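NS1 (Human bocavirus, PDB 4KW3) probably binds the viral replication origin and nicks one DNA strand to start rolling-circle replication, this chain being its N-terminal origin-recognition and nickase domain. Local coordinates at residues Phe20-Pro25 / Trp32-Leu37; Thr86-Ser91 / Tyr138-Ala143; Gln147-Leu152 / His167-Ala172. All coordinates share one frame; numbering follows the deposited sequence.

In the fold
Followed from the N terminus, the three contacts come in series, each closing before the next opens, so none nests in or crosses another. Contact 1 closes a short loop, folding helix 31-38 back onto the turn that follows strand 15-21. Contact 2 spans a longer excursion, through antiparallel strands 101-109 and 114-122, before helix 134-149 returns to helix 74-94. Contact 3 then joins the C-terminal part of helix 134-149 to helix 160-177 across the connection between them. Contacts 2 and 3 thus share helix 134-149. Contact 1 packs against both, through Phe20 and Pro23 on Tyr138 and Pro23 on Leu169, so the three form one continuous patch of packing.

Contact 1: residues Phe20-Pro25 / Trp32-Leu37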
loop_
_atom_site.group_PDB
_atom_site.type_symbol
_atom_site.label_atom_id
_atom_site.label_comp_id
_atom_site.label_asym_id
_atom_site.label_seq_id
_atom_site.Cartn_x
_atom_site.Cartn_y
_atom_site.Cartn_z
ATOM N N PHE A 20 -1.150 7.060 -3.575
ATOM C CA PHE A 20 -0.388 6.714 -4.760
ATOM C C PHE A 20 -1.223 5.776 -5.623
ATOM O O PHE A 20 -1.751 4.802 -5.117
ATOM C CB PHE A 20 0.921 6.018 -4.362
ATOM C CG PHE A 20 1.576 5.281 -5.499
ATOM C CD1 PHE A 20 2.391 5.954 -6.398
ATOM C CD2 PHE A 20 1.365 3.917 -5.678
ATOM C CE1 PHE A 20 2.981 5.284 -7.453
ATOM C CE2 PHE A 20 1.958 3.241 -6.734
ATOM C CZ PHE A 20 2.773 3.925 -7.619
ATOM N N LYS A 21 -1.368 6.091 -6.908
ATOM C CA LYS A 21 -2.047 5.222 -7.877
ATOM C C LYS A 21 -1.008 4.566 -8.783
ATOM O O LYS A 21 -0.223 5.265 -9.418
ATOM C CB LYS A 21 -2.984 6.037 -8.764
ATOM C CG LYS A 21 -4.452 5.934 -8.449
ATOM C CD LYS A 21 -5.296 6.426 -9.639
ATOM C CE LYS A 21 -5.277 7.959 -9.791
ATOM N NZ LYS A 21 -6.493 8.642 -9.238
ATOM N N PHE A 22 -0.982 3.239 -8.855
ATOM C CA PHE A 22 -0.087 2.577 -9.805
ATOM C C PHE A 22 -0.432 2.988 -11.263
ATOM O O PHE A 22 -1.535 2.747 -11.752
ATOM C CB PHE A 22 -0.154 1.059 -9.628
ATOM C CG PHE A 22 0.969 0.335 -10.295
ATOM C CD1 PHE A 22 0.890 -0.012 -11.628
ATOM C CD2 PHE A 22 2.117 0.020 -9.593
ATOM C CE1 PHE A 22 1.938 -0.663 -12.244
ATOM C CE2 PHE A 22 3.164 -0.634 -10.206
ATOM C CZ PHE A 22 3.072 -0.974 -11.534
ATOM N N PRO A 23 0.513 3.615 -11.968
ATOM C CA PRO A 23 0.108 4.224 -13.243
ATOM C C PRO A 23 -0.016 3.250 -14.431
ATOM O O PRO A 23 0.630 3.449 -15.465
ATOM C CB PRO A 23 1.209 5.257 -13.499
ATOM C CG PRO A 23 2.420 4.785 -12.678
ATOM C CD PRO A 23 1.968 3.677 -11.748
ATOM N N TYR A 24 -0.834 2.213 -14.269
ATOM C CA TYR A 24 -1.125 1.245 -15.339
ATOM C C TYR A 24 -2.601 0.872 -15.347
ATOM O O TYR A 24 -3.053 0.030 -14.568
ATOM C CB TYR A 24 -0.263 -0.014 -15.174
ATOM C CG TYR A 24 -0.385 -1.022 -16.296
ATOM C CD1 TYR A 24 0.097 -0.751 -17.574
ATOM C CD2 TYR A 24 -0.931 -2.271 -16.064
ATOM C CE1 TYR A 24 -0.011 -1.686 -18.599
ATOM C CE2 TYR A 24 -1.031 -3.214 -17.079
ATOM C CZ TYR A 24 -0.572 -2.920 -18.338
ATOM O OH TYR A 24 -0.686 -3.873 -19.332
ATOM N N PRO A 25 -3.363 1.504 -16.238
ATOM C CA PRO A 25 -4.823 1.354 -16.269
ATOM C C PRO A 25 -5.299 -0.089 -16.487
ATOM O O PRO A 25 -6.336 -0.467 -15.948
ATOM C CB PRO A 25 -5.236 2.254 -17.429
ATOM C CG PRO A 25 -4.116 3.271 -17.540
ATOM C CD PRO A 25 -2.878 2.498 -17.211
ATOM N N TRP A 32 -1.361 -10.676 -14.005
ATOM C CA TRP A 32 -0.249 -11.642 -13.990
ATOM C C TRP A 32 1.090 -10.994 -14.386
ATOM O O TRP A 32 2.143 -11.408 -13.908
ATOM C CB TRP A 32 -0.548 -12.851 -14.880
ATOM C CG TRP A 32 -0.706 -12.475 -16.302
ATOM C CD1 TRP A 32 0.288 -12.343 -17.239
ATOM C CD2 TRP A 32 -1.933 -12.148 -16.963
ATOM N NE1 TRP A 32 -0.251 -11.952 -18.440
ATOM C CE2 TRP A 32 -1.611 -11.825 -18.301
ATOM C CE3 TRP A 32 -3.272 -12.096 -16.554
ATOM C CZ2 TRP A 32 -2.583 -11.456 -19.238
ATOM C CZ3 TRP A 32 -4.232 -11.731 -17.482
ATOM C CH2 TRP A 32 -3.882 -11.416 -18.813
ATOM N N LEU A 33 1.047 -9.978 -15.250
ATOM C CA LEU A 33 2.237 -9.170 -15.532
ATOM C C LEU A 33 2.821 -8.560 -14.246
ATOM O O LEU A 33 4.050 -8.565 -14.050
ATOM C CB LEU A 33 1.908 -8.058 -16.532
ATOM C CG LEU A 33 1.335 -8.458 -17.895
ATOM C CD1 LEU A 33 0.966 -7.212 -18.694
ATOM C CD2 LEU A 33 2.314 -9.332 -18.665
ATOM N N LEU A 34 1.948 -8.056 -13.361
ATOM C CA LEU A 34 2.445 -7.479 -12.116
ATOM C C LEU A 34 2.979 -8.563 -11.195
ATOM O O LEU A 34 3.954 -8.324 -10.471
ATOM C CB LEU A 34 1.404 -6.606 -11.384
ATOM C CG LEU A 34 0.979 -5.331 -12.112
ATOM C CD1 LEU A 34 0.082 -4.479 -11.244
ATOM C CD2 LEU A 34 2.181 -4.533 -12.622
ATOM N N HIS A 35 2.367 -9.752 -11.244
ATOM C CA HIS A 35 2.846 -10.879 -10.436
ATOM C C HIS A 35 4.319 -11.107 -10.740
ATOM O O HIS A 35 5.116 -11.315 -9.825
ATOM C CB HIS A 35 2.076 -12.191 -10.711
ATOM C CG HIS A 35 0.608 -12.121 -10.423
ATOM N ND1 HIS A 35 -0.291 -13.025 -10.941
ATOM C CD2 HIS A 35 -0.117 -11.254 -9.681
ATOM C CE1 HIS A 35 -1.508 -12.714 -10.537
ATOM N NE2 HIS A 35 -1.431 -11.641 -9.773
ATOM N N ALA A 36 4.671 -11.047 -12.028
ATOM C CA ALA A 36 6.025 -11.339 -12.464
ATOM C C ALA A 36 6.988 -10.176 -12.187
ATOM O O ALA A 36 8.092 -10.384 -11.656
ATOM C CB ALA A 36 6.024 -11.700 -13.952
ATOM N N LEU A 37 6.561 -8.962 -12.539
ATOM C CA LEU A 37 7.392 -7.767 -12.363
ATOM C C LEU A 37 7.671 -7.440 -10.885
ATOM O O LEU A 37 8.772 -7.015 -10.536
ATOM C CB LEU A 37 6.777 -6.570 -13.093
ATOM C CG LEU A 37 6.871 -6.524 -14.624
ATOM C CD1 LEU A 37 5.967 -5.425 -15.200
ATOM C CD2 LEU A 37 8.305 -6.336 -15.100
#
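With CG anti to the backbone N (chi1 -165°), Phe22 swings its ring towards the helix, where Leu34 meets it with CG set beside its own backbone N (chi1 -65°). Leu34 CD1 comes over one face of the ring, while CD2, on the same side, sits at the rim, 3.8 Å from Phe22 CZ; the two side chains run alongside one another, pointing opposite ways. The other face of the ring is occupied by Pro23, whose CD stands 3.7 Å above the plane and towards the rim, and Tyr24 CB abuts the ring edge. The ring is thus sandwiched between its own neighbour in sequence and a helix residue.

An inverse gamma turn centred on Pro23 accompanies this arrangement, with Tyr24 N bonded to Phe22 O at 2.7 Å. On its far side Tyr24 also points to the helix, and its side chain crosses that of Leu33 at about a right angle. Here the hydroxyl end does the touching: Tyr24 OH is 3.8 Å from Leu33 CD1, a plain van der Waals contact. All four touching residues are buried, an example of a turn just past a strand supplying two aromatics to one helix face.

Phe22 still pairs through its backbone with Leu114, which adjoins the HUH-type RCR-2 motif, and its side chain lies about 7 Å from that of His115, a predicted metal ligand. Beyond the contact, Ile165 of helix 160-177 packs on both Tyr24 and Leu33, so helix 31-38 lies against that helix and the turn that follows strand 15-21; Phe20, at the strand's end, packs on helix 134-149.

Contact 2: residues Thr86-Ser91 / Tyr138-Ala143; sequences TTTLMS and YGLILA
Leu140 reaches across from helix 134-149 to the backbone of helix 74-94 and carries the whole contact on its two methyl groups. Its tight half is CD1, which rests on the helix backbone at Leu89: it lies 3.6 Å from Leu89 CA and 3.8 Å from Leu89 CB. The CA atoms of the two residues come within 7.2 Å of each other, the nearest approach of the two segments. Leu89 turns its own CG anti to the backbone N (chi1 174°), and its side chain runs across that of Leu140 at about a right angle. The incoming methyl meets the base of Leu89 more closely than its end, with Leu89 CD1 4.2 Å from Leu140 CD1.

The looser half belongs to CD2. It meets Thr88 CG2 at 4.0 Å, methyl against methyl, and both residues there are partly exposed, whereas Leu89 is buried. Thr88 can offer an apolar surface because its two branches divide the work: CG2 faces Leu140, while OG1 is hydrogen-bonded to Met84 O, one turn earlier in the same helix. The pair illustrates how a single leucine can bridge from an interior position to the margin of a helix-helix interface without any hydrogen bond between the two segments.

The surroundings differ along the two helices. Phe137, just before segment 138-143, touches both Thr86 and Leu89 and continues the packing inward, Thr86 also lies on Ile103 of strand 101-109, and Leu142 turns to Ala172 of helix 160-177. Helix 134-149 thereby lies between helix 74-94 and helix 160-177.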
loop_
_atom_site.group_PDB
_atom_site.type_symbol
_atom_site.label_atom_id
_atom_site.label_comp_id
_atom_site.label_asym_id
_atom_site.label_seq_id
_atom_site.Cartn_x
_atom_site.Cartn_y
_atom_site.Cartn_z
ATOM N N THR A 86 9.055 6.237 1.077
ATOM C CA THR A 86 8.636 7.202 2.094
ATOM C C THR A 86 9.783 7.501 3.061
ATOM O O THR A 86 9.996 8.643 3.476
ATOM C CB THR A 86 7.429 6.688 2.925
ATOM O OG1 THR A 86 6.323 6.384 2.068
ATOM C CG2 THR A 86 6.988 7.730 3.930
ATOM N N THR A 87 10.496 6.447 3.425
ATOM C CA THR A 87 11.699 6.526 4.237
ATOM C C THR A 87 12.733 7.391 3.535
ATOM O O THR A 87 13.321 8.289 4.140
ATOM C CB THR A 87 12.271 5.112 4.484
ATOM O OG1 THR A 87 11.416 4.422 5.407
ATOM C CG2 THR A 87 13.612 5.190 5.080
ATOM N N THR A 88 12.960 7.107 2.258
ATOM C CA THR A 88 13.860 7.923 1.467
ATOM C C THR A 88 13.397 9.388 1.456
ATOM O O THR A 88 14.220 10.297 1.625
ATOM C CB THR A 88 13.988 7.388 0.038
ATOM O OG1 THR A 88 14.465 6.037 0.081
ATOM C CG2 THR A 88 14.961 8.257 -0.798
ATOM N N LEU A 89 12.087 9.606 1.281
ATOM C CA LEU A 89 11.521 10.957 1.282
ATOM C C LEU A 89 11.847 11.708 2.561
ATOM O O LEU A 89 12.386 12.818 2.501
ATOM C CB LEU A 89 10.010 10.937 1.106
ATOM C CG LEU A 89 9.348 12.324 1.243
ATOM C CD1 LEU A 89 9.606 13.230 0.056
ATOM C CD2 LEU A 89 7.850 12.178 1.447
ATOM N N MET A 90 11.550 11.097 3.711
ATOM C CA MET A 90 11.800 11.744 5.001
ATOM C C MET A 90 13.293 11.960 5.213
ATOM O O MET A 90 13.725 12.943 5.811
ATOM C CB MET A 90 11.209 10.940 6.152
ATOM C CG MET A 90 9.710 10.957 6.129
ATOM S SD MET A 90 9.079 12.643 6.001
ATOM C CE MET A 90 9.205 13.203 7.699
ATOM N N SER A 91 14.072 11.013 4.716
ATOM C CA SER A 91 15.512 11.114 4.735
ATOM C C SER A 91 15.999 12.404 4.051
ATOM O O SER A 91 16.844 13.125 4.597
ATOM C CB SER A 91 16.097 9.886 4.043
ATOM O OG SER A 91 17.477 9.782 4.268
ATOM N N TYR A 138 6.265 10.896 -5.591
ATOM C CA TYR A 138 5.891 10.061 -6.730
ATOM C C TYR A 138 7.125 9.461 -7.413
ATOM O O TYR A 138 7.146 8.270 -7.737
ATOM C CB TYR A 138 5.104 10.888 -7.745
ATOM C CG TYR A 138 4.443 10.092 -8.857
ATOM C CD1 TYR A 138 3.707 8.941 -8.584
ATOM C CD2 TYR A 138 4.530 10.514 -10.184
ATOM C CE1 TYR A 138 3.087 8.220 -9.607
ATOM C CE2 TYR A 138 3.925 9.808 -11.202
ATOM C CZ TYR A 138 3.211 8.658 -10.913
ATOM O OH TYR A 138 2.614 7.971 -11.939
ATOM N N GLY A 139 8.149 10.284 -7.622
ATOM C CA GLY A 139 9.344 9.844 -8.312
ATOM C C GLY A 139 10.156 8.846 -7.508
ATOM O O GLY A 139 10.656 7.864 -8.037
ATOM N N LEU A 140 10.282 9.102 -6.217
ATOM C CA LEU A 140 10.938 8.180 -5.325
ATOM C C LEU A 140 10.207 6.826 -5.298
ATOM O O LEU A 140 10.842 5.771 -5.252
ATOM C CB LEU A 140 10.996 8.777 -3.926
ATOM C CG LEU A 140 11.829 10.048 -3.763
ATOM C CD1 LEU A 140 11.717 10.552 -2.323
ATOM C CD2 LEU A 140 13.261 9.781 -4.118
ATOM N N ILE A 141 8.874 6.860 -5.314
ATOM C CA ILE A 141 8.089 5.627 -5.291
ATOM C C ILE A 141 8.348 4.851 -6.554
ATOM O O ILE A 141 8.580 3.644 -6.504
ATOM C CB ILE A 141 6.581 5.874 -5.152
ATOM C CG1 ILE A 141 6.238 6.238 -3.706
ATOM C CG2 ILE A 141 5.786 4.640 -5.570
ATOM C CD1 ILE A 141 4.818 6.771 -3.518
ATOM N N LEU A 142 8.305 5.551 -7.686
ATOM C CA LEU A 142 8.538 4.931 -8.986
ATOM C C LEU A 142 9.942 4.331 -9.085
ATOM O O LEU A 142 10.116 3.248 -9.649
ATOM C CB LEU A 142 8.283 5.923 -10.124
ATOM C CG LEU A 142 6.816 6.334 -10.320
ATOM C CD1 LEU A 142 6.679 7.539 -11.275
ATOM C CD2 LEU A 142 5.922 5.161 -10.761
ATOM N N ALA A 143 10.935 5.025 -8.532
ATOM C CA ALA A 143 12.312 4.528 -8.548
ATOM C C ALA A 143 12.403 3.148 -7.878
ATOM O O ALA A 143 13.072 2.253 -8.399
ATOM C CB ALA A 143 13.267 5.515 -7.912
#

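Contact 3: residues Gln147-Leu152 / His167-Ala172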
loop_
_atom_site.group_PDB
_atom_site.type_symbol
_atom_site.label_atom_id
_atom_site.label_comp_id
_atom_site.label_asym_id
_atom_site.label_seq_id
_atom_site.Cartn_x
_atom_site.Cartn_y
_atom_site.Cartn_z
ATOM N N GLN A 147 13.109 -0.447 -9.846
ATOM C CA GLN A 147 14.231 -1.261 -9.383
ATOM C C GLN A 147 13.798 -2.707 -9.081
ATOM O O GLN A 147 14.538 -3.667 -9.349
ATOM C CB GLN A 147 14.899 -0.611 -8.170
ATOM C CG GLN A 147 15.807 -1.533 -7.399
ATOM C CD GLN A 147 17.229 -1.053 -7.358
ATOM O OE1 GLN A 147 17.794 -0.887 -6.278
ATOM N NE2 GLN A 147 17.829 -0.830 -8.531
ATOM N N ARG A 148 12.612 -2.847 -8.497
ATOM C CA ARG A 148 12.067 -4.155 -8.168
ATOM C C ARG A 148 11.750 -4.928 -9.453
ATOM O O ARG A 148 12.025 -6.135 -9.544
ATOM C CB ARG A 148 10.819 -4.024 -7.286
ATOM C CG ARG A 148 10.175 -5.342 -6.999
ATOM C CD ARG A 148 11.032 -6.197 -6.080
ATOM N NE ARG A 148 10.827 -7.616 -6.367
ATOM C CZ ARG A 148 10.680 -8.571 -5.452
ATOM N NH1 ARG A 148 10.671 -8.275 -4.156
ATOM N NH2 ARG A 148 10.513 -9.830 -5.845
ATOM N N CYS A 149 11.214 -4.219 -10.450
ATOM C CA CYS A 149 10.940 -4.803 -11.765
ATOM C C CYS A 149 12.154 -5.468 -12.382
ATOM O O CYS A 149 12.042 -6.498 -13.036
ATOM C CB CYS A 149 10.446 -3.730 -12.746
ATOM S SG CYS A 149 8.736 -3.225 -12.466
ATOM N N LYS A 150 13.313 -4.870 -12.170
ATOM C CA LYS A 150 14.540 -5.359 -12.764
ATOM C C LYS A 150 15.012 -6.691 -12.152
ATOM O O LYS A 150 15.818 -7.396 -12.760
ATOM C CB LYS A 150 15.621 -4.287 -12.682
ATOM C CG LYS A 150 15.386 -3.141 -13.634
ATOM C CD LYS A 150 16.353 -2.030 -13.332
ATOM C CE LYS A 150 16.037 -0.800 -14.134
ATOM N NZ LYS A 150 16.845 0.321 -13.614
ATOM N N SER A 151 14.547 -7.016 -10.944
ATOM C CA SER A 151 14.943 -8.280 -10.309
ATOM C C SER A 151 14.486 -9.497 -11.135
ATOM O O SER A 151 15.188 -10.522 -11.198
ATOM C CB SER A 151 14.444 -8.370 -8.869
ATOM O OG SER A 151 13.040 -8.474 -8.843
ATOM N N LEU A 152 13.340 -9.351 -11.801
ATOM C CA LEU A 152 12.863 -10.354 -12.750
ATOM C C LEU A 152 13.925 -10.665 -13.801
ATOM O O LEU A 152 14.043 -11.801 -14.249
ATOM C CB LEU A 152 11.586 -9.872 -13.442
ATOM C CG LEU A 152 11.021 -10.792 -14.525
ATOM C CD1 LEU A 152 10.754 -12.164 -13.938
ATOM C CD2 LEU A 152 9.749 -10.208 -15.152
ATOM N N HIS A 167 8.383 0.564 -19.248
ATOM C CA HIS A 167 8.696 1.829 -19.898
ATOM C C HIS A 167 7.665 2.893 -19.541
ATOM O O HIS A 167 7.991 4.082 -19.466
ATOM C CB HIS A 167 8.852 1.649 -21.408
ATOM C CG HIS A 167 10.049 0.830 -21.784
ATOM N ND1 HIS A 167 11.337 1.199 -21.451
ATOM C CD2 HIS A 167 10.156 -0.350 -22.440
ATOM C CE1 HIS A 167 12.185 0.286 -21.892
ATOM N NE2 HIS A 167 11.493 -0.665 -22.496
ATOM N N THR A 168 6.436 2.451 -19.270
ATOM C CA THR A 168 5.402 3.327 -18.725
ATOM C C THR A 168 5.838 3.937 -17.373
ATOM O O THR A 168 5.691 5.134 -17.133
ATOM C CB THR A 168 4.087 2.566 -18.542
ATOM O OG1 THR A 168 3.619 2.092 -19.810
ATOM C CG2 THR A 168 3.037 3.456 -17.907
ATOM N N LEU A 169 6.394 3.099 -16.506
ATOM C CA LEU A 169 6.942 3.541 -15.236
ATOM C C LEU A 169 8.098 4.535 -15.405
ATOM O O LEU A 169 8.173 5.538 -14.696
ATOM C CB LEU A 169 7.399 2.330 -14.415
ATOM C CG LEU A 169 6.286 1.357 -14.005
ATOM C CD1 LEU A 169 6.881 0.100 -13.410
ATOM C CD2 LEU A 169 5.331 1.999 -13.025
ATOM N N LYS A 170 9.016 4.238 -16.323
ATOM C CA LYS A 170 10.186 5.083 -16.524
ATOM C C LYS A 170 9.797 6.454 -17.076
ATOM O O LYS A 170 10.411 7.462 -16.745
ATOM C CB LYS A 170 11.227 4.404 -17.436
ATOM C CG LYS A 170 11.966 3.213 -16.790
ATOM C CD LYS A 170 13.161 2.754 -17.616
ATOM C CE LYS A 170 14.413 3.603 -17.379
ATOM N NZ LYS A 170 14.977 3.362 -16.003
ATOM N N LYS A 171 8.772 6.482 -17.915
ATOM C CA LYS A 171 8.290 7.730 -18.481
ATOM C C LYS A 171 7.646 8.564 -17.378
ATOM O O LYS A 171 7.902 9.771 -17.253
ATOM C CB LYS A 171 7.300 7.443 -19.611
ATOM C CG LYS A 171 6.645 8.662 -20.196
ATOM C CD LYS A 171 5.807 8.284 -21.410
ATOM C CE LYS A 171 4.907 9.432 -21.854
ATOM N NZ LYS A 171 3.691 9.549 -20.997
ATOM N N ALA A 172 6.818 7.902 -16.573
ATOM C CA ALA A 172 6.184 8.535 -15.424
ATOM C C ALA A 172 7.232 9.113 -14.484
ATOM O O ALA A 172 7.055 10.203 -13.924
ATOM C CB ALA A 172 5.312 7.528 -14.676
#
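Cys149 lays its thiol sulfur against one branch of Leu169, SG to CD1 at 3.9 Å, and this apolar touch is the buried half of the contact. In both residues the first torsion places the outer group beside the backbone N, near -75° for Cys149 and -64° for Leu169. The two side chains span the gap between Cys149 CA and Leu169 CA, 9.9 Å apart, the nearest such pair of the two segments.

Nearer the solvent, two lysines come together. Lys150 is extended, Lys170 bends near its end, and their NZ atoms are 4.3 Å apart. Like charges at that spacing would probably repel, though Lys150 is exposed and also touches a crystal neighbour, so its position may partly reflect the lattice. Farther along segment 147-152, Arg148 O accepts from both Ser151 N and Ser151 OG, the hydroxyl lying in the carbonyl plane at 2.6 Å.

The two segments run roughly antiparallel, as in a helical hairpin. Phe166 of helix 160-177 adds to the interface by touching Cys149 and Lys150, Leu169 also packs on Ile145 and Ile146, and Leu37 brings helix 31-38 up against Cys149.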